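PDB 4K3C: outer membrane protein assembly factor BamA, which probably forms the barrel subunit of the Bam complex, which assembles and inserts beta-barrel proteins into the outer membrane, and is present here as two POTRA domains and the barrel. Local coordinates for residues I83-I88 with D146-I151; D98-R103 with T128-T133; F312-N317 with A331-K336. One frame throughout, in Å; residues are numbered along the deposited sequence.

Contact 1 (I83-I88 with D146-I151); sequences IYVRKI and DQVDII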
# COMPACT_ATOMS: atom_id res chain seq x y z
N ILE A 83 6.40 -10.66 41.22
CA ILE A 83 7.04 -9.36 41.05
C ILE A 83 6.05 -8.26 40.64
O ILE A 83 5.46 -8.31 39.57
CB ILE A 83 8.18 -9.45 40.03
CG1 ILE A 83 8.79 -10.86 40.05
CG2 ILE A 83 9.24 -8.41 40.33
CD1 ILE A 83 9.95 -11.04 39.10
N TYR A 84 5.89 -7.27 41.52
CA TYR A 84 4.94 -6.18 41.30
C TYR A 84 5.61 -4.94 40.69
O TYR A 84 6.53 -4.37 41.28
CB TYR A 84 4.24 -5.84 42.63
CG TYR A 84 3.46 -4.55 42.63
CD1 TYR A 84 2.20 -4.47 42.07
CD2 TYR A 84 3.99 -3.40 43.23
CE1 TYR A 84 1.48 -3.29 42.08
CE2 TYR A 84 3.28 -2.21 43.25
CZ TYR A 84 2.03 -2.16 42.68
OH TYR A 84 1.32 -0.98 42.69
N VAL A 85 5.17 -4.53 39.50
CA VAL A 85 5.76 -3.38 38.82
C VAL A 85 5.20 -2.06 39.32
O VAL A 85 4.00 -1.79 39.22
CB VAL A 85 5.59 -3.46 37.29
CG1 VAL A 85 5.97 -2.14 36.65
CG2 VAL A 85 6.44 -4.59 36.72
N ARG A 86 6.09 -1.22 39.85
CA ARG A 86 5.70 0.07 40.42
C ARG A 86 5.41 1.08 39.30
O ARG A 86 4.29 1.58 39.18
CB ARG A 86 6.81 0.57 41.35
CG ARG A 86 6.37 1.62 42.36
CD ARG A 86 6.87 2.99 41.97
NE ARG A 86 8.32 3.02 41.74
CZ ARG A 86 9.22 3.34 42.67
NH1 ARG A 86 8.83 3.65 43.90
NH2 ARG A 86 10.51 3.34 42.37
N LYS A 87 6.43 1.37 38.50
CA LYS A 87 6.29 2.27 37.35
C LYS A 87 7.37 1.96 36.32
O LYS A 87 8.44 1.48 36.69
CB LYS A 87 6.39 3.72 37.80
CG LYS A 87 5.28 4.60 37.26
CD LYS A 87 5.52 4.93 35.80
CE LYS A 87 4.47 4.31 34.91
NZ LYS A 87 3.13 4.59 35.46
N ILE A 88 7.09 2.22 35.05
CA ILE A 88 8.09 2.05 34.00
C ILE A 88 8.61 3.42 33.56
O ILE A 88 7.86 4.39 33.49
CB ILE A 88 7.57 1.22 32.78
CG1 ILE A 88 7.13 2.12 31.63
CG2 ILE A 88 6.44 0.29 33.19
CD1 ILE A 88 5.76 2.76 31.85
N ASP A 146 10.04 -6.67 46.92
CA ASP A 146 9.24 -7.37 45.91
C ASP A 146 8.64 -6.50 44.79
O ASP A 146 8.07 -7.02 43.82
CB ASP A 146 8.21 -8.32 46.56
CG ASP A 146 6.77 -7.89 46.33
OD1 ASP A 146 6.28 -7.00 47.05
OD2 ASP A 146 6.12 -8.45 45.42
N GLN A 147 8.79 -5.18 44.90
CA GLN A 147 8.39 -4.27 43.82
C GLN A 147 9.53 -4.06 42.82
O GLN A 147 10.69 -4.22 43.17
CB GLN A 147 7.95 -2.91 44.38
CG GLN A 147 6.78 -2.95 45.35
CD GLN A 147 6.23 -1.57 45.65
OE1 GLN A 147 6.38 -0.64 44.86
NE2 GLN A 147 5.60 -1.43 46.81
N VAL A 148 9.19 -3.69 41.58
CA VAL A 148 10.22 -3.33 40.60
C VAL A 148 9.85 -2.17 39.69
O VAL A 148 8.70 -2.03 39.26
CB VAL A 148 10.63 -4.49 39.66
CG1 VAL A 148 11.45 -5.54 40.39
CG2 VAL A 148 9.41 -5.08 38.95
N ASP A 149 10.85 -1.35 39.40
CA ASP A 149 10.78 -0.40 38.31
C ASP A 149 11.45 -1.05 37.11
O ASP A 149 12.52 -1.63 37.23
CB ASP A 149 11.52 0.89 38.68
CG ASP A 149 10.72 1.79 39.60
OD1 ASP A 149 9.49 1.90 39.39
OD2 ASP A 149 11.32 2.38 40.53
N ILE A 150 10.80 -0.97 35.95
CA ILE A 150 11.41 -1.45 34.72
C ILE A 150 11.80 -0.29 33.78
O ILE A 150 10.94 0.35 33.16
CB ILE A 150 10.51 -2.49 34.02
CG1 ILE A 150 10.90 -2.66 32.55
CG2 ILE A 150 9.05 -2.10 34.16
CD1 ILE A 150 10.05 -3.68 31.83
N ILE A 151 13.10 -0.03 33.68
CA ILE A 151 13.63 1.09 32.90
C ILE A 151 13.97 0.68 31.47
O ILE A 151 14.42 -0.44 31.22
CB ILE A 151 14.88 1.73 33.57
CG1 ILE A 151 16.16 1.46 32.77
CG2 ILE A 151 15.02 1.26 35.01
CD1 ILE A 151 17.44 1.89 33.46
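Tyr84 and Gln147 lie side by side on one face of a parallel strand pair. Gln147 CG meets the edge of the ring at Tyr84 CD2, 3.5 Å away and in the ring plane. The amide stands almost perpendicular to it. The other face, of Val85, Val148, Ile88 and Ile150, is aliphatic. Val148 CG2 touches Val85 CG2, and Ile88 CG2 rests on Ile150 CG2. Ile83, just before the strand, adds its CG2 to Val148 CG2 at 3.6 Å. Backbone bonds run Tyr84 N to Asp146 O, Val148 N to Tyr84 O at 2.8 Å, and Arg86 N to Val148 O.

Then the register slips by one at a beta bulge, where Arg86 takes helical backbone angles. Its side chain bends at chi2 and chi3 to set the guanidinium beside the Asp149 carboxylate. Arg86 NE donates to the syn side of Asp149 OD1 at 2.9 Å, within a salt bridge. The second arm, Arg86 NH2 to Asp149 OD2, is modelled too close, leaving their orientation doubtful. Ile150 N to Lys87 O is a weak 3.5 Å bond.

These are central strands of a POTRA-domain sheet, flanked by 111-112 beside 84-91 and the antiparallel 131-136 beside 147-156.

Contact 2 (D98-R103 with T128-T133); sequences DSTLRR and TGFYET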
# COMPACT_ATOMS: atom_id res chain seq x y z
N ASP A 98 8.67 11.01 26.40
CA ASP A 98 8.08 9.98 27.23
C ASP A 98 6.88 9.45 26.47
O ASP A 98 6.67 8.24 26.41
CB ASP A 98 7.66 10.54 28.58
CG ASP A 98 7.19 9.46 29.52
OD1 ASP A 98 5.99 9.13 29.49
OD2 ASP A 98 8.03 8.94 30.29
N SER A 99 6.14 10.36 25.85
CA SER A 99 4.98 10.03 25.04
C SER A 99 5.34 8.99 24.00
O SER A 99 4.82 7.88 24.03
CB SER A 99 4.47 11.28 24.32
OG SER A 99 4.51 12.43 25.15
N THR A 100 6.25 9.36 23.11
CA THR A 100 6.53 8.55 21.92
C THR A 100 7.06 7.13 22.21
O THR A 100 6.94 6.23 21.39
CB THR A 100 7.44 9.35 20.94
OG1 THR A 100 6.79 10.59 20.61
CG2 THR A 100 7.70 8.59 19.65
N LEU A 101 7.63 6.94 23.40
CA LEU A 101 8.05 5.61 23.84
C LEU A 101 6.94 4.93 24.66
O LEU A 101 6.68 3.74 24.53
CB LEU A 101 9.36 5.68 24.65
CG LEU A 101 10.66 6.24 24.04
CD1 LEU A 101 11.29 7.26 24.99
CD2 LEU A 101 11.67 5.15 23.73
N ARG A 102 6.27 5.71 25.51
CA ARG A 102 5.16 5.19 26.30
C ARG A 102 3.90 5.22 25.45
O ARG A 102 3.02 6.07 25.62
CB ARG A 102 4.96 5.99 27.59
CG ARG A 102 3.91 5.42 28.51
CD ARG A 102 3.98 6.09 29.85
NE ARG A 102 5.18 5.71 30.58
CZ ARG A 102 5.90 6.56 31.30
NH1 ARG A 102 6.98 6.13 31.94
NH2 ARG A 102 5.54 7.84 31.39
N ARG A 103 3.85 4.29 24.51
CA ARG A 103 2.77 4.20 23.55
C ARG A 103 2.96 2.80 23.05
O ARG A 103 2.01 2.10 22.71
CB ARG A 103 2.96 5.22 22.42
CG ARG A 103 2.90 4.64 21.01
CD ARG A 103 4.06 5.13 20.12
NE ARG A 103 3.77 6.39 19.43
CZ ARG A 103 4.50 6.89 18.45
NH1 ARG A 103 4.15 8.05 17.88
NH2 ARG A 103 5.58 6.24 18.02
N THR A 128 10.90 0.03 15.10
CA THR A 128 10.33 1.33 14.77
C THR A 128 11.33 2.06 13.90
O THR A 128 10.95 2.84 13.03
CB THR A 128 10.15 2.21 16.01
OG1 THR A 128 11.38 2.27 16.74
CG2 THR A 128 9.05 1.66 16.90
N GLY A 129 12.60 1.80 14.16
CA GLY A 129 13.66 2.47 13.44
C GLY A 129 14.25 3.64 14.22
O GLY A 129 15.30 4.17 13.84
N PHE A 130 13.59 4.03 15.30
CA PHE A 130 13.96 5.25 16.00
C PHE A 130 15.23 5.13 16.81
O PHE A 130 15.86 6.14 17.13
CB PHE A 130 12.84 5.70 16.91
CG PHE A 130 11.60 6.09 16.19
CD1 PHE A 130 11.66 6.51 14.87
CD2 PHE A 130 10.38 6.06 16.82
CE1 PHE A 130 10.52 6.89 14.20
CE2 PHE A 130 9.24 6.44 16.15
CZ PHE A 130 9.31 6.85 14.84
N TYR A 131 15.58 3.92 17.20
CA TYR A 131 16.68 3.72 18.12
C TYR A 131 17.62 2.68 17.62
O TYR A 131 17.23 1.82 16.87
CB TYR A 131 16.15 3.28 19.46
CG TYR A 131 14.84 3.88 19.82
CD1 TYR A 131 14.75 5.16 20.27
CD2 TYR A 131 13.68 3.17 19.70
CE1 TYR A 131 13.55 5.71 20.59
CE2 TYR A 131 12.48 3.72 20.01
CZ TYR A 131 12.43 4.98 20.46
OH TYR A 131 11.23 5.53 20.77
N GLU A 132 18.88 2.76 18.03
CA GLU A 132 19.87 1.77 17.64
C GLU A 132 19.82 0.66 18.65
O GLU A 132 20.04 -0.49 18.33
CB GLU A 132 21.27 2.37 17.69
CG GLU A 132 21.60 3.34 16.60
CD GLU A 132 22.08 2.68 15.34
OE1 GLU A 132 22.22 1.45 15.32
OE2 GLU A 132 22.33 3.38 14.34
N THR A 133 19.52 1.04 19.87
CA THR A 133 19.69 0.23 21.05
C THR A 133 18.49 0.39 21.95
O THR A 133 18.11 1.49 22.26
CB THR A 133 20.92 0.75 21.78
OG1 THR A 133 22.08 0.42 21.03
CG2 THR A 133 21.06 0.18 23.16
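Tyr131 points the hydroxyl end of its ring at an aliphatic branch, Leu101 CD2, and no hydrogen bond crosses the contact. With CG anti to the carbonyl carbon (chi1 -60°), Leu101 brings its CD2 branch within 3.4 Å of Tyr131 CZ, the two side chains set obliquely. A ring face of Tyr131 is covered from within its own segment. Phe130 CB lies 3.5 Å above the plane, over the ring centre.

Phe130 meets the other segment through its CE2 corner. Arg103 NH2 approaches the ring edge near its plane, 4.1 Å from Phe130 CE2. The guanidinium and ring planes are 42° apart and meet at their edges, so this is not a cation-pi stack. Thr100 CG2 approaches the same corner obliquely and loosely, 4.4 Å from Phe130 CE2, and lies over one face of the Arg103 guanidinium, toward its rim. The Thr100 hydroxyl bonds Gly187 O.

The backbone before Phe130 is held by an ST turn. Phe130 N donates to Thr128 OG1 at 3.2 Å in a nearly straight bond of 170°. Thr128 OG1 in turn bonds Leu125 O, tying the turn to the end of helix 119-125. On the other segment, the chain leaves helix 98-101 through an inverse gamma turn centred on Arg102.

The contact joins this short helix to the start of strand 131-136. Leu101 and Tyr131 both pack on Ile154 of strand 147-156, and Leu101 also reaches Phe90 of strand 84-91. Thr100 and Phe130 touch Asn184 of strand 175-185, so this corner of the POTRA domain abuts the barrel.

Contact 3 (F312-N317 with A331-K336); sequences FGWNYN and ANISGK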
# COMPACT_ATOMS: atom_id res chain seq x y z
N PHE A 312 -12.88 9.39 0.34
CA PHE A 312 -13.11 8.20 1.15
C PHE A 312 -12.57 7.04 0.35
O PHE A 312 -12.64 7.06 -0.88
CB PHE A 312 -14.61 8.02 1.40
CG PHE A 312 -15.46 8.88 0.52
CD1 PHE A 312 -15.79 8.48 -0.76
CD2 PHE A 312 -15.92 10.11 0.96
CE1 PHE A 312 -16.57 9.29 -1.58
CE2 PHE A 312 -16.69 10.91 0.14
CZ PHE A 312 -17.01 10.50 -1.13
N GLY A 313 -12.01 6.05 1.02
CA GLY A 313 -11.54 4.88 0.33
C GLY A 313 -11.54 3.67 1.24
O GLY A 313 -11.59 3.82 2.46
N TRP A 314 -11.50 2.48 0.65
CA TRP A 314 -11.37 1.27 1.42
C TRP A 314 -10.33 0.37 0.80
O TRP A 314 -10.30 0.20 -0.42
CB TRP A 314 -12.71 0.54 1.50
CG TRP A 314 -12.56 -0.90 1.90
CD1 TRP A 314 -12.03 -1.38 3.07
CD2 TRP A 314 -12.95 -2.04 1.13
NE1 TRP A 314 -12.06 -2.74 3.07
CE2 TRP A 314 -12.62 -3.18 1.90
CE3 TRP A 314 -13.54 -2.21 -0.13
CZ2 TRP A 314 -12.87 -4.48 1.44
CZ3 TRP A 314 -13.78 -3.50 -0.58
CH2 TRP A 314 -13.45 -4.62 0.21
N ASN A 315 -9.48 -0.23 1.62
CA ASN A 315 -8.37 -1.00 1.07
C ASN A 315 -8.19 -2.37 1.61
O ASN A 315 -7.81 -2.57 2.77
CB ASN A 315 -7.07 -0.24 1.20
CG ASN A 315 -6.90 0.77 0.12
OD1 ASN A 315 -6.53 0.42 -1.01
ND2 ASN A 315 -7.23 2.02 0.43
N TYR A 316 -8.45 -3.33 0.73
CA TYR A 316 -8.30 -4.73 1.06
C TYR A 316 -7.02 -5.26 0.44
O TYR A 316 -6.74 -5.03 -0.74
CB TYR A 316 -9.53 -5.50 0.58
CG TYR A 316 -9.43 -7.00 0.77
CD1 TYR A 316 -9.77 -7.60 1.98
CD2 TYR A 316 -8.98 -7.81 -0.26
CE1 TYR A 316 -9.67 -8.99 2.13
CE2 TYR A 316 -8.88 -9.18 -0.11
CZ TYR A 316 -9.22 -9.76 1.08
OH TYR A 316 -9.11 -11.12 1.19
N ASN A 317 -6.22 -5.95 1.25
CA ASN A 317 -5.07 -6.70 0.75
C ASN A 317 -4.92 -8.04 1.44
O ASN A 317 -4.79 -8.11 2.66
CB ASN A 317 -3.77 -5.91 0.91
CG ASN A 317 -2.59 -6.57 0.18
OD1 ASN A 317 -2.31 -7.76 0.35
ND2 ASN A 317 -1.91 -5.79 -0.65
N ALA A 331 -7.96 -5.48 -3.27
CA ALA A 331 -9.00 -4.68 -3.86
C ALA A 331 -9.15 -3.30 -3.21
O ALA A 331 -8.71 -3.07 -2.08
CB ALA A 331 -10.32 -5.44 -3.86
N ASN A 332 -9.78 -2.40 -3.95
CA ASN A 332 -9.97 -1.03 -3.52
C ASN A 332 -11.34 -0.49 -3.94
O ASN A 332 -11.84 -0.79 -5.03
CB ASN A 332 -8.88 -0.16 -4.13
CG ASN A 332 -8.93 1.27 -3.61
OD1 ASN A 332 -9.83 2.04 -3.96
ND2 ASN A 332 -7.96 1.63 -2.78
N ILE A 333 -11.93 0.31 -3.06
CA ILE A 333 -13.13 1.08 -3.36
C ILE A 333 -12.85 2.53 -2.93
O ILE A 333 -12.63 2.81 -1.75
CB ILE A 333 -14.39 0.47 -2.65
CG1 ILE A 333 -15.20 -0.32 -3.65
CG2 ILE A 333 -15.34 1.55 -2.13
CD1 ILE A 333 -15.67 0.57 -4.78
N SER A 334 -12.82 3.44 -3.90
CA SER A 334 -12.52 4.84 -3.60
C SER A 334 -13.52 5.82 -4.21
O SER A 334 -14.20 5.50 -5.19
CB SER A 334 -11.10 5.19 -4.02
OG SER A 334 -10.84 4.76 -5.35
N GLY A 335 -13.62 7.00 -3.61
CA GLY A 335 -14.57 8.01 -4.05
C GLY A 335 -14.09 9.42 -3.76
O GLY A 335 -13.50 9.69 -2.70
N LYS A 336 -14.35 10.32 -4.70
CA LYS A 336 -14.05 11.74 -4.52
C LYS A 336 -15.31 12.53 -4.78
O LYS A 336 -16.12 12.15 -5.60
CB LYS A 336 -13.00 12.18 -5.51
CG LYS A 336 -11.99 13.16 -4.97
CD LYS A 336 -11.24 13.82 -6.14
CE LYS A 336 -10.44 15.04 -5.72
NZ LYS A 336 -10.52 16.05 -6.81
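A beta hairpin of the transmembrane barrel supplies this contact, with strand 303-317 antiparallel to strand 328-338. The three hydrogen-bonded pairs are Phe312 with Gly335, Trp314 with Ile333 and Tyr316 with Ala331. Each has two backbone bonds, among them Trp314 N to Ile333 O at 2.7 Å and Ala331 N to Tyr316 O at 2.8 Å. Gly313 with Ser334 and Asn315 with Asn332 are the non-hydrogen-bonded pairs between them.

The hydrogen-bonded pairs carry a face of aromatic and apolar groups, with Gly335. Phe312 has chi1 of only 13°, which swings its ring across to the partner strand. Gly335 O then lies over one ring face, 3.2 Å from Phe312 CD1. Gly335 has no side chain to block the ring, and the pair resembles the aromatic rescue of glycine known from antiparallel sheets. With CG anti to the backbone N (chi1 162°), the Trp314 ring comes edge-on at CE3 to Ile333 CB, 3.8 Å away. Tyr316 turns a ring edge to the backbone of Ala331, with CD2 3.9 Å from Ala331 N. This face probably looks toward lipid.

The other face is polar. Asn332 ND2 donates to Asn315 OD1 at 2.6 Å. The donor lies above the carbonyl plane of Asn315, off its lone pairs, and the N-H...O is bent, so the bond is poorly aligned. Ser334 OG gives Asn332 OD1 a weak bond of 3.2 Å along the same strand.

Strands 260-274 and 346-358 continue the barrel wall on either side. The Trp314 ring meets that of Tyr262 with planes about 20° apart. Asn315 and Ser334 touch Tyr263, while Asn332 pairs through its backbone with Asn352.

In the fold
Contacts 1 and 2 belong to one POTRA domain, and contact 3 lies in the barrel. Contact 2 is nested along the chain inside the loop closed by contact 1. Their centres are about 20 Å apart, and a weak hydrogen bond from Arg102 NH1 to Ile88 O links them. Both reach the same four-stranded sheet, where strands 147-156 and 131-136 are neighbours. Contact 3 comes later in the chain. Its centre is about 31 Å from that of contact 2 and about 45 Å from that of contact 1, with no touch. Contact 2 is therefore the nearer of the two to contact 3, and it lies where the POTRA domain meets the barrel.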